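Local structure of extracellular protein 11-1 (Passalora fulva, 6ZUS) at residues L11-Q16 with N39-N44; F27-D32 with C74-Q79; V85-W90 with S134-H139; D100-T105 with R111-E116. The protein is a secreted avirulence effector of a plant-pathogenic fungus that binds zinc and is probably recognised by plant immune receptors. All blocks are in the same frame, centred on the assembly; numbering follows the deposited sequence.

Interaction 1: residues L11-Q16 with N39-N44; sequences LKWVHQ and NLWKKN. With ZN (zinc ion), chain G.
Trp41, whose indole reaches across to Leu11 and Trp13, offers its carbonyl O to Lys43 NZ at 3.0 Å. The ammonium lies 29° off the carbonyl plane and also donates to Phe38 O, so two backbone oxygens hold the lysine end, beside the turn from which the indole projects. With CG anti to the carbonyl carbon (chi1 -60°), the Trp41 ring extends toward the strand. Its six-membered end meets Leu11, CZ3 lying 3.7 Å from Leu11 CB, while the pyrrole side reaches Trp13, where NE1 is 3.7 Å from Trp13 CB, a methylene sitting near the indole plane at the ring edge. The two indoles meet obliquely, their planes inclined by 35°. This wedges the chain leaving helix 31-40 against an inner strand of the four-stranded antiparallel sheet, on the face that helix 101-109 also covers through Leu109, which touches Leu11, Trp13 and Trp41. Trp41 NE1 is buried here without a hydrogen-bond partner. Further along strand 6-20, His15 ND1 coordinates a zinc ion at 2.0 Å, and water 1 lies 2.3 Å from the same zinc; the His15 imidazole stacks on Tyr127.

Interaction 2: residues F27-D32 with C74-Q79; sequences FYCSYD and CICSVQ
Cys29 and Cys76 are joined by a disulfide, SG to SG 2.0 Å, which is the whole of the direct contact between the loop ahead of helix 31-40 and strand 71-86. Both cysteines adopt the same first torsion, with SG anti to the carbonyl carbon and beside the backbone N (chi1 -52° in Cys29, -60° in Cys76). In each, the partner sulfur then continues roughly opposite to CA about the CB-SG bond, so both arms are extended and the CA atoms of Cys29 and Cys76 stand 6.4 Å apart. The C-S-S-C torsion of 86° gives a right-handed bridge close to the relaxed perpendicular geometry. The CB atoms stay 3.7 Å from each other, Cys29 CB to Cys76 CB, and the buried bridge has Ile60 and Phe17 against the Cys29 side chain and Leu34 against that of Cys76. One residue after the bridge, Ser30 occupies the N-cap position of helix 31-40 and its hydroxyl caps a backbone N of the first turn, so the crosslink sits right at the start of that helix. Two residues before Cys76, Cys74 is bonded to Cys25, and the two bridges staple the same loop to one face of the sheet. Paired crosslinks of this kind suit a secreted protein: the bonds are covalent, persist in an oxidising extracellular setting, and would be opened by reduction or thiol exchange.

Interaction 3: residues V85-W90 with S134-H139; sequences VRNGKW and SNDNVH. With ZN (zinc ion), chain J.
Asn87 and Asp136 meet at the protein surface through a single side-chain hydrogen bond, set in a segment that begins as the end of strand 71-86. There, Val85 turns its side chain from the partner segment and packs on Lys7 and Val9. Arg86 follows, its guanidinium lying over the face of Trp90, with Arg86 NE 3.4 Å above the plane of the Trp90 ring. Asn87 then donates from ND2 to Asp136 OD1 at 3.0 Å, with an N-H...O angle of 143°. The acceptor uses its syn lone pair and sits 22° out of the amide plane, while amide and carboxylate planes are inclined by 29°. The anti lone pair of Asp136 OD1 takes the backbone N of Asn137 at 2.7 Å, so two donors hold this oxygen and fix the rotation of the carboxylate. Asn87 OD1 in turn accepts from Lys7 NZ, whose charge would probably polarise the amide. Gly88, with phi positive, turns the chain toward Lys89 and Trp90 on the short strand 89-91, which pairs with strand 96-98. In the partner segment, Ser134 and Asn135 form a classic bulge opposite Ala8, and Asn137 and Val138 a G1 bulge opposite Cys6. Beyond them, His139 ND1 binds a zinc ion at 2.0 Å together with His2 and Gln143. Strands 71-86 and 127-138 flank strand 6-20 in the sheet, and the Asn87-Asp136 bond reaches across the N-terminal end of strand 6-20 from the turn after strand 71-86 to strand 127-138.

Interaction 4: residues D100-T105 with R111-E116; sequences DVKPYT and RRWYDE
Trp113 presents one indole face to Lys102 and the other to the backbone of its own loop. On the first, Lys102 CB stands 3.7 Å above the Trp113 ring plane, displaced toward the rim, and Lys102 CA makes a CH-pi contact 3.9 Å from the centroid of the five-membered ring, only 7° off its normal. On the opposite face, Asp115 N lies 3.5 Å above the Trp113 plane. Thr105 approaches obliquely, its CB 3.8 Å from Trp113 CD1, and Trp113 NE1 donates to Gly131 O on strand 127-138. Lys102 runs across the indole at about a right angle: CG anti to the backbone N (chi1 171°) lays the methylenes over the benzene part, and a bend at the last torsion (chi4 -45°) turns the ammonium to water 2. That water accepts from Lys102 NZ at 3.0 Å and donates to Trp113 O at 2.7 Å, a bridge between helix and loop. Within helix 101-109, Val101 O receives Thr105 N at 2.9 Å and Thr105 OG1 from the other face of its plane at 2.6 Å, which settles how the threonine methyl and CB meet the indole. The loop thus folds back on the helix it has just left, which lies against the sheet. Mostly carbon against the indole face with a water bridge at the side, the contact probably depends chiefly on dispersion and burial of apolar surface.

In the fold
From the N terminus, interaction 1 opens on strand 6-20, and before it closes after helix 31-40 interaction 2 has begun at 27-32; the two therefore cross, interaction 2 closing on strand 71-86. Strands 6-20 and 71-86 are sheet neighbours, and backbone pairs such as His15 N to Cys76 O (2.8 Å) join the two contacts directly. Interaction 3 then opens at the end of strand 71-86 and closes on strand 127-138, and the short loop of interaction 4 lies wholly within that span. Thr105 of interaction 4 packs on Leu11 of interaction 1, and Tyr104 on Val85 of interaction 3. Interactions 2 and 3 lie on opposite sides of the chain's centre, their centres about 29 Å apart.

Interaction 1: residues L11-Q16 with N39-N44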
# COMPACT_ATOMS: atom_id res chain seq x y z
N LEU A 11 -4.68 0.59 -0.69
CA LEU A 11 -3.20 0.63 -0.46
C LEU A 11 -2.68 -0.80 -0.32
O LEU A 11 -3.38 -1.68 0.28
CB LEU A 11 -2.90 1.41 0.82
CG LEU A 11 -3.30 2.88 0.81
CD1 LEU A 11 -3.40 3.41 2.21
CD2 LEU A 11 -2.32 3.71 0.01
N LYS A 12 -1.47 -1.01 -0.77
CA LYS A 12 -0.82 -2.33 -0.62
C LYS A 12 0.70 -2.15 -0.51
O LYS A 12 1.30 -1.40 -1.32
CB LYS A 12 -1.23 -3.27 -1.75
CG LYS A 12 -0.64 -4.65 -1.63
CD LYS A 12 -1.35 -5.66 -2.45
CE LYS A 12 -0.90 -5.74 -3.86
NZ LYS A 12 -1.13 -7.12 -4.38
N TRP A 13 1.22 -2.75 0.54
CA TRP A 13 2.66 -2.82 0.89
C TRP A 13 3.17 -4.16 0.37
O TRP A 13 2.54 -5.21 0.64
CB TRP A 13 2.81 -2.70 2.38
CG TRP A 13 4.22 -2.69 2.84
CD1 TRP A 13 4.96 -1.59 3.18
CD2 TRP A 13 5.03 -3.84 3.13
NE1 TRP A 13 6.17 -1.98 3.65
CE2 TRP A 13 6.27 -3.35 3.61
CE3 TRP A 13 4.84 -5.23 3.05
CZ2 TRP A 13 7.30 -4.20 3.99
CZ3 TRP A 13 5.88 -6.07 3.41
CH2 TRP A 13 7.08 -5.55 3.86
N VAL A 14 4.27 -4.16 -0.37
CA VAL A 14 4.75 -5.39 -1.05
C VAL A 14 6.24 -5.60 -0.77
O VAL A 14 7.01 -4.64 -0.91
CB VAL A 14 4.47 -5.37 -2.57
CG1 VAL A 14 4.84 -6.71 -3.18
CG2 VAL A 14 3.02 -5.00 -2.91
N HIS A 15 6.59 -6.83 -0.40
CA HIS A 15 7.99 -7.33 -0.43
C HIS A 15 8.06 -8.49 -1.43
O HIS A 15 7.45 -9.53 -1.15
CB HIS A 15 8.49 -7.72 0.98
CG HIS A 15 9.95 -8.05 0.95
ND1 HIS A 15 10.60 -8.80 1.92
CD2 HIS A 15 10.90 -7.77 0.04
CE1 HIS A 15 11.86 -8.90 1.61
NE2 HIS A 15 12.07 -8.32 0.48
N GLN A 16 8.72 -8.29 -2.57
CA GLN A 16 9.00 -9.33 -3.58
C GLN A 16 10.46 -9.73 -3.44
O GLN A 16 11.36 -8.86 -3.50
CB GLN A 16 8.69 -8.84 -5.00
CG GLN A 16 8.91 -9.92 -6.08
CD GLN A 16 8.54 -9.46 -7.47
OE1 GLN A 16 7.91 -8.38 -7.66
NE2 GLN A 16 9.00 -10.25 -8.42
N ASN A 39 0.76 -2.11 10.69
CA ASN A 39 0.78 -1.27 11.93
C ASN A 39 1.80 -0.13 11.81
O ASN A 39 1.59 0.88 12.46
CB ASN A 39 1.02 -2.14 13.17
CG ASN A 39 -0.17 -3.03 13.48
OD1 ASN A 39 -1.29 -2.82 12.98
ND2 ASN A 39 0.07 -4.03 14.31
N LEU A 40 2.86 -0.25 10.98
CA LEU A 40 3.85 0.84 10.81
C LEU A 40 3.40 1.92 9.81
O LEU A 40 4.05 2.98 9.75
CB LEU A 40 5.15 0.22 10.31
CG LEU A 40 5.86 -0.65 11.34
CD1 LEU A 40 7.04 -1.37 10.70
CD2 LEU A 40 6.31 0.21 12.53
N TRP A 41 2.38 1.66 9.00
CA TRP A 41 1.87 2.70 8.08
C TRP A 41 1.51 3.95 8.88
O TRP A 41 0.96 3.81 10.00
CB TRP A 41 0.65 2.25 7.26
CG TRP A 41 0.85 1.08 6.36
CD1 TRP A 41 1.95 0.29 6.21
CD2 TRP A 41 -0.17 0.55 5.50
NE1 TRP A 41 1.70 -0.68 5.28
CE2 TRP A 41 0.40 -0.56 4.84
CE3 TRP A 41 -1.50 0.90 5.22
CZ2 TRP A 41 -0.35 -1.32 3.92
CZ3 TRP A 41 -2.21 0.18 4.29
CH2 TRP A 41 -1.64 -0.92 3.64
N LYS A 42 1.82 5.11 8.33
CA LYS A 42 1.50 6.42 8.95
C LYS A 42 -0.01 6.64 8.86
O LYS A 42 -0.55 6.72 7.74
CB LYS A 42 2.11 7.62 8.23
CG LYS A 42 3.61 7.82 8.36
CD LYS A 42 4.01 9.11 7.60
CE LYS A 42 5.52 9.32 7.51
NZ LYS A 42 5.89 10.46 6.63
N LYS A 43 -0.68 6.80 9.99
CA LYS A 43 -2.19 6.92 9.98
C LYS A 43 -2.63 8.37 10.26
O LYS A 43 -3.85 8.65 10.19
CB LYS A 43 -2.78 5.81 10.87
CG LYS A 43 -2.21 4.43 10.49
CD LYS A 43 -3.06 3.25 10.64
CE LYS A 43 -2.36 2.01 10.13
NZ LYS A 43 -1.08 1.82 10.84
N ASN A 44 -1.67 9.30 10.35
CA ASN A 44 -1.95 10.73 10.62
C ASN A 44 -1.27 11.61 9.58
O ASN A 44 -0.88 12.74 9.92
CB ASN A 44 -1.53 11.11 12.03
CG ASN A 44 -0.04 10.94 12.21
OD1 ASN A 44 0.62 10.34 11.37
ND2 ASN A 44 0.48 11.46 13.31
ZN ZN G . 9.84 -9.36 3.72
O HOH W 1 10.54 -7.88 5.29

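Interaction 2: residues F27-D32 with C74-Q79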
# COMPACT_ATOMS: atom_id res chain seq x y z
N PHE A 27 7.90 -20.07 4.86
CA PHE A 27 9.02 -20.12 5.86
C PHE A 27 9.54 -18.69 6.14
O PHE A 27 10.27 -18.51 7.09
CB PHE A 27 10.20 -20.94 5.36
CG PHE A 27 9.93 -22.38 5.01
CD1 PHE A 27 8.85 -23.06 5.56
CD2 PHE A 27 10.85 -23.08 4.24
CE1 PHE A 27 8.61 -24.38 5.23
CE2 PHE A 27 10.62 -24.42 3.92
CZ PHE A 27 9.50 -25.06 4.42
N TYR A 28 9.22 -17.70 5.30
CA TYR A 28 9.85 -16.35 5.30
C TYR A 28 8.88 -15.25 5.76
O TYR A 28 9.33 -14.24 6.35
CB TYR A 28 10.42 -16.07 3.91
CG TYR A 28 11.62 -16.93 3.58
CD1 TYR A 28 12.89 -16.55 3.96
CD2 TYR A 28 11.49 -18.17 2.97
CE1 TYR A 28 14.00 -17.35 3.71
CE2 TYR A 28 12.58 -18.99 2.72
CZ TYR A 28 13.86 -18.58 3.07
OH TYR A 28 14.96 -19.36 2.81
N CYS A 29 7.61 -15.36 5.39
CA CYS A 29 6.54 -14.36 5.66
C CYS A 29 5.45 -15.04 6.48
O CYS A 29 5.18 -16.23 6.26
CB CYS A 29 5.87 -13.83 4.39
SG CYS A 29 7.09 -13.23 3.21
N SER A 30 4.82 -14.25 7.35
CA SER A 30 3.67 -14.68 8.18
C SER A 30 2.60 -13.59 8.11
O SER A 30 2.96 -12.40 7.88
CB SER A 30 4.10 -14.97 9.60
OG SER A 30 4.61 -13.82 10.29
N TYR A 31 1.36 -14.01 8.32
CA TYR A 31 0.17 -13.14 8.57
C TYR A 31 0.59 -12.08 9.58
O TYR A 31 0.35 -10.90 9.36
CB TYR A 31 -1.03 -13.93 9.13
CG TYR A 31 -2.27 -13.09 9.36
CD1 TYR A 31 -2.37 -12.21 10.43
CD2 TYR A 31 -3.33 -13.15 8.47
CE1 TYR A 31 -3.46 -11.39 10.60
CE2 TYR A 31 -4.45 -12.36 8.64
CZ TYR A 31 -4.50 -11.47 9.69
OH TYR A 31 -5.60 -10.70 9.82
N ASP A 32 1.24 -12.53 10.65
CA ASP A 32 1.61 -11.67 11.80
C ASP A 32 2.66 -10.64 11.40
O ASP A 32 2.55 -9.49 11.82
CB ASP A 32 2.11 -12.47 13.01
CG ASP A 32 1.00 -12.75 14.04
OD1 ASP A 32 -0.10 -13.26 13.63
OD2 ASP A 32 1.23 -12.45 15.25
N CYS A 74 8.80 -15.05 -4.16
CA CYS A 74 7.81 -14.79 -3.10
C CYS A 74 7.31 -13.36 -3.24
O CYS A 74 8.14 -12.45 -3.40
CB CYS A 74 8.38 -14.93 -1.70
SG CYS A 74 9.08 -16.56 -1.47
N ILE A 75 6.00 -13.19 -3.11
CA ILE A 75 5.42 -11.83 -3.02
C ILE A 75 4.59 -11.80 -1.73
O ILE A 75 3.61 -12.56 -1.67
CB ILE A 75 4.63 -11.41 -4.26
CG1 ILE A 75 5.51 -11.49 -5.52
CG2 ILE A 75 4.04 -10.02 -4.06
CD1 ILE A 75 4.74 -11.43 -6.82
N CYS A 76 5.08 -11.11 -0.72
CA CYS A 76 4.43 -11.00 0.61
C CYS A 76 3.84 -9.60 0.69
O CYS A 76 4.57 -8.64 0.42
CB CYS A 76 5.44 -11.28 1.71
SG CYS A 76 6.08 -12.97 1.46
N SER A 77 2.54 -9.47 0.93
CA SER A 77 1.89 -8.15 0.81
C SER A 77 0.85 -8.03 1.91
O SER A 77 0.40 -9.06 2.49
CB SER A 77 1.30 -7.95 -0.55
OG SER A 77 0.27 -8.92 -0.78
N VAL A 78 0.54 -6.79 2.23
CA VAL A 78 -0.61 -6.51 3.14
C VAL A 78 -1.35 -5.31 2.54
O VAL A 78 -0.68 -4.35 2.08
CB VAL A 78 -0.14 -6.31 4.58
CG1 VAL A 78 0.87 -5.18 4.76
CG2 VAL A 78 -1.32 -6.15 5.51
N GLN A 79 -2.68 -5.41 2.48
CA GLN A 79 -3.51 -4.39 1.84
C GLN A 79 -4.60 -3.94 2.81
O GLN A 79 -5.03 -4.71 3.68
CB GLN A 79 -4.05 -4.88 0.51
CG GLN A 79 -4.99 -6.05 0.66
CD GLN A 79 -5.16 -6.76 -0.66
OE1 GLN A 79 -4.30 -7.56 -1.08
NE2 GLN A 79 -6.27 -6.45 -1.31

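Interaction 3: residues V85-W90 with S134-H139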
# COMPACT_ATOMS: atom_id res chain seq x y z
N VAL A 85 -9.53 10.27 2.20
CA VAL A 85 -8.26 10.96 1.86
C VAL A 85 -8.62 12.23 1.07
O VAL A 85 -9.49 12.17 0.20
CB VAL A 85 -7.30 10.02 1.10
CG1 VAL A 85 -6.02 10.78 0.77
CG2 VAL A 85 -7.06 8.73 1.87
N ARG A 86 -7.96 13.33 1.38
CA ARG A 86 -8.26 14.63 0.73
C ARG A 86 -7.94 14.49 -0.75
O ARG A 86 -7.12 13.62 -1.13
CB ARG A 86 -7.48 15.74 1.42
CG ARG A 86 -7.92 15.95 2.86
CD ARG A 86 -7.27 17.19 3.33
NE ARG A 86 -7.31 17.32 4.77
CZ ARG A 86 -8.32 17.89 5.45
NH1 ARG A 86 -9.40 18.31 4.84
NH2 ARG A 86 -8.20 18.00 6.76
N ASN A 87 -8.61 15.30 -1.56
CA ASN A 87 -8.27 15.49 -2.99
C ASN A 87 -7.40 16.73 -3.19
O ASN A 87 -7.60 17.75 -2.55
CB ASN A 87 -9.53 15.53 -3.85
CG ASN A 87 -10.01 14.13 -4.15
OD1 ASN A 87 -9.21 13.28 -4.57
ND2 ASN A 87 -11.30 13.89 -3.95
N GLY A 88 -6.46 16.63 -4.12
CA GLY A 88 -5.71 17.79 -4.62
C GLY A 88 -4.49 18.05 -3.76
O GLY A 88 -3.82 17.09 -3.36
N LYS A 89 -4.25 19.33 -3.51
CA LYS A 89 -3.19 19.87 -2.65
C LYS A 89 -3.87 20.32 -1.38
O LYS A 89 -4.97 20.90 -1.46
CB LYS A 89 -2.50 21.05 -3.33
CG LYS A 89 -2.00 20.77 -4.74
CD LYS A 89 -0.71 19.98 -4.77
CE LYS A 89 -0.13 19.83 -6.16
NZ LYS A 89 1.35 19.68 -6.12
N TRP A 90 -3.24 20.14 -0.25
CA TRP A 90 -3.81 20.50 1.05
C TRP A 90 -2.77 21.32 1.78
O TRP A 90 -1.62 20.84 1.90
CB TRP A 90 -4.18 19.22 1.81
CG TRP A 90 -4.39 19.42 3.28
CD1 TRP A 90 -3.56 19.10 4.32
CD2 TRP A 90 -5.51 20.10 3.85
NE1 TRP A 90 -4.11 19.49 5.51
CE2 TRP A 90 -5.32 20.09 5.26
CE3 TRP A 90 -6.66 20.68 3.30
CZ2 TRP A 90 -6.23 20.68 6.12
CZ3 TRP A 90 -7.58 21.26 4.16
CH2 TRP A 90 -7.35 21.26 5.54
N SER A 134 -10.36 3.85 -4.89
CA SER A 134 -11.41 2.82 -4.88
C SER A 134 -12.82 3.47 -4.77
O SER A 134 -13.85 2.76 -5.05
CB SER A 134 -11.14 1.82 -3.81
OG SER A 134 -11.09 2.41 -2.54
N ASN A 135 -12.90 4.75 -4.43
CA ASN A 135 -14.20 5.49 -4.29
C ASN A 135 -13.91 7.00 -4.34
O ASN A 135 -13.00 7.40 -3.66
CB ASN A 135 -14.94 4.98 -3.05
CG ASN A 135 -16.40 5.41 -2.98
OD1 ASN A 135 -16.89 6.08 -3.89
ND2 ASN A 135 -17.08 5.03 -1.91
N ASP A 136 -14.57 7.81 -5.17
CA ASP A 136 -14.37 9.30 -5.10
C ASP A 136 -15.62 9.99 -4.55
O ASP A 136 -16.66 9.35 -4.34
CB ASP A 136 -13.85 9.91 -6.42
CG ASP A 136 -12.87 11.09 -6.21
OD1 ASP A 136 -13.15 11.93 -5.31
OD2 ASP A 136 -11.83 11.17 -6.93
N ASN A 137 -15.50 11.27 -4.22
CA ASN A 137 -16.61 12.11 -3.68
C ASN A 137 -17.22 11.39 -2.48
O ASN A 137 -18.45 11.17 -2.49
CB ASN A 137 -17.64 12.42 -4.77
CG ASN A 137 -16.95 12.88 -6.03
OD1 ASN A 137 -16.26 13.91 -6.02
ND2 ASN A 137 -17.03 12.07 -7.07
N VAL A 138 -16.39 11.03 -1.50
CA VAL A 138 -16.85 10.61 -0.15
C VAL A 138 -16.71 11.81 0.80
O VAL A 138 -15.94 12.72 0.51
CB VAL A 138 -16.14 9.33 0.36
CG1 VAL A 138 -16.25 8.16 -0.63
CG2 VAL A 138 -14.68 9.58 0.79
N HIS A 139 -17.44 11.81 1.89
CA HIS A 139 -17.26 12.82 2.97
C HIS A 139 -15.82 12.72 3.50
O HIS A 139 -15.30 11.57 3.67
CB HIS A 139 -18.27 12.64 4.12
CG HIS A 139 -19.67 12.99 3.75
ND1 HIS A 139 -20.43 13.91 4.47
CD2 HIS A 139 -20.46 12.54 2.73
CE1 HIS A 139 -21.64 13.98 3.91
NE2 HIS A 139 -21.69 13.15 2.84
ZN ZN J . -19.87 14.96 6.08

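Interaction 4: residues D100-T105 with R111-E116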
# COMPACT_ATOMS: atom_id res chain seq x y z
N ASP A 100 -2.45 13.47 -4.10
CA ASP A 100 -2.54 12.50 -5.22
C ASP A 100 -2.08 11.13 -4.72
O ASP A 100 -1.26 11.08 -3.79
CB ASP A 100 -1.74 12.96 -6.44
CG ASP A 100 -2.44 14.11 -7.21
OD1 ASP A 100 -3.58 14.57 -6.79
OD2 ASP A 100 -1.87 14.58 -8.25
N VAL A 101 -2.59 10.07 -5.32
CA VAL A 101 -2.40 8.71 -4.75
C VAL A 101 -0.90 8.39 -4.70
O VAL A 101 -0.46 7.78 -3.71
CB VAL A 101 -3.20 7.59 -5.45
CG1 VAL A 101 -4.68 7.85 -5.32
CG2 VAL A 101 -2.79 7.43 -6.90
N LYS A 102 -0.10 8.77 -5.68
CA LYS A 102 1.34 8.41 -5.64
C LYS A 102 2.06 9.01 -4.42
O LYS A 102 2.59 8.27 -3.59
CB LYS A 102 2.01 8.80 -6.95
CG LYS A 102 3.51 8.67 -6.93
CD LYS A 102 4.06 9.13 -8.26
CE LYS A 102 5.50 8.81 -8.52
NZ LYS A 102 6.34 9.12 -7.36
N PRO A 103 2.12 10.36 -4.25
CA PRO A 103 2.85 10.95 -3.12
C PRO A 103 2.22 10.51 -1.79
O PRO A 103 3.00 10.27 -0.85
CB PRO A 103 2.80 12.48 -3.36
CG PRO A 103 1.68 12.68 -4.34
CD PRO A 103 1.63 11.41 -5.18
N TYR A 104 0.88 10.50 -1.70
CA TYR A 104 0.17 10.09 -0.47
C TYR A 104 0.64 8.67 -0.07
O TYR A 104 1.02 8.44 1.07
CB TYR A 104 -1.34 10.17 -0.64
CG TYR A 104 -2.11 9.48 0.46
CD1 TYR A 104 -2.31 10.06 1.71
CD2 TYR A 104 -2.68 8.24 0.25
CE1 TYR A 104 -3.00 9.41 2.73
CE2 TYR A 104 -3.36 7.57 1.25
CZ TYR A 104 -3.53 8.14 2.49
OH TYR A 104 -4.20 7.41 3.43
N THR A 105 0.56 7.71 -1.00
CA THR A 105 0.94 6.29 -0.74
C THR A 105 2.39 6.23 -0.26
O THR A 105 2.71 5.55 0.74
CB THR A 105 0.71 5.41 -1.98
OG1 THR A 105 -0.67 5.52 -2.35
CG2 THR A 105 1.15 3.99 -1.66
N ARG A 111 7.38 3.49 0.95
CA ARG A 111 8.06 2.74 -0.13
C ARG A 111 7.60 3.33 -1.46
O ARG A 111 6.44 3.82 -1.56
CB ARG A 111 7.73 1.25 -0.09
CG ARG A 111 8.00 0.56 1.24
CD ARG A 111 9.49 0.55 1.55
NE ARG A 111 9.71 -0.15 2.79
CZ ARG A 111 10.85 -0.75 3.19
NH1 ARG A 111 11.97 -0.71 2.47
NH2 ARG A 111 10.82 -1.37 4.37
N ARG A 112 8.44 3.15 -2.47
CA ARG A 112 8.19 3.64 -3.85
C ARG A 112 6.89 3.05 -4.42
O ARG A 112 6.73 1.79 -4.44
CB ARG A 112 9.33 3.23 -4.76
CG ARG A 112 9.18 3.82 -6.14
CD ARG A 112 10.36 3.45 -7.00
NE ARG A 112 9.98 3.75 -8.38
CZ ARG A 112 10.78 3.62 -9.44
NH1 ARG A 112 12.03 3.22 -9.27
NH2 ARG A 112 10.32 3.89 -10.66
N TRP A 113 6.05 3.92 -4.97
CA TRP A 113 4.72 3.54 -5.55
C TRP A 113 4.89 3.14 -7.00
O TRP A 113 5.70 3.76 -7.71
CB TRP A 113 3.76 4.72 -5.38
CG TRP A 113 2.45 4.66 -6.11
CD1 TRP A 113 1.25 4.35 -5.59
CD2 TRP A 113 2.21 5.03 -7.48
NE1 TRP A 113 0.27 4.45 -6.55
CE2 TRP A 113 0.83 4.94 -7.70
CE3 TRP A 113 3.03 5.49 -8.52
CZ2 TRP A 113 0.24 5.22 -8.94
CZ3 TRP A 113 2.43 5.81 -9.73
CH2 TRP A 113 1.05 5.68 -9.93
N TYR A 114 4.11 2.15 -7.43
CA TYR A 114 4.05 1.70 -8.84
C TYR A 114 2.57 1.63 -9.22
O TYR A 114 1.80 0.99 -8.52
CB TYR A 114 4.72 0.34 -9.05
CG TYR A 114 6.23 0.36 -8.99
CD1 TYR A 114 6.89 0.32 -7.78
CD2 TYR A 114 6.99 0.47 -10.16
CE1 TYR A 114 8.27 0.35 -7.71
CE2 TYR A 114 8.38 0.53 -10.11
CZ TYR A 114 9.01 0.45 -8.88
OH TYR A 114 10.38 0.47 -8.82
N ASP A 115 2.25 2.25 -10.36
CA ASP A 115 0.93 2.13 -11.02
C ASP A 115 0.64 0.62 -11.18
O ASP A 115 1.59 -0.14 -11.51
CB ASP A 115 0.91 2.87 -12.37
CG ASP A 115 -0.52 3.08 -12.89
OD1 ASP A 115 -1.19 2.08 -13.14
OD2 ASP A 115 -1.01 4.21 -12.83
N GLU A 116 -0.61 0.22 -10.92
CA GLU A 116 -1.11 -1.15 -11.17
C GLU A 116 -0.86 -1.57 -12.62
O GLU A 116 -0.76 -2.80 -12.83
CB GLU A 116 -2.61 -1.33 -10.92
CG GLU A 116 -3.02 -1.16 -9.48
CD GLU A 116 -2.33 -2.00 -8.41
OE1 GLU A 116 -2.07 -3.23 -8.64
OE2 GLU A 116 -2.07 -1.40 -7.32
O HOH W 2 7.03 6.16 -7.58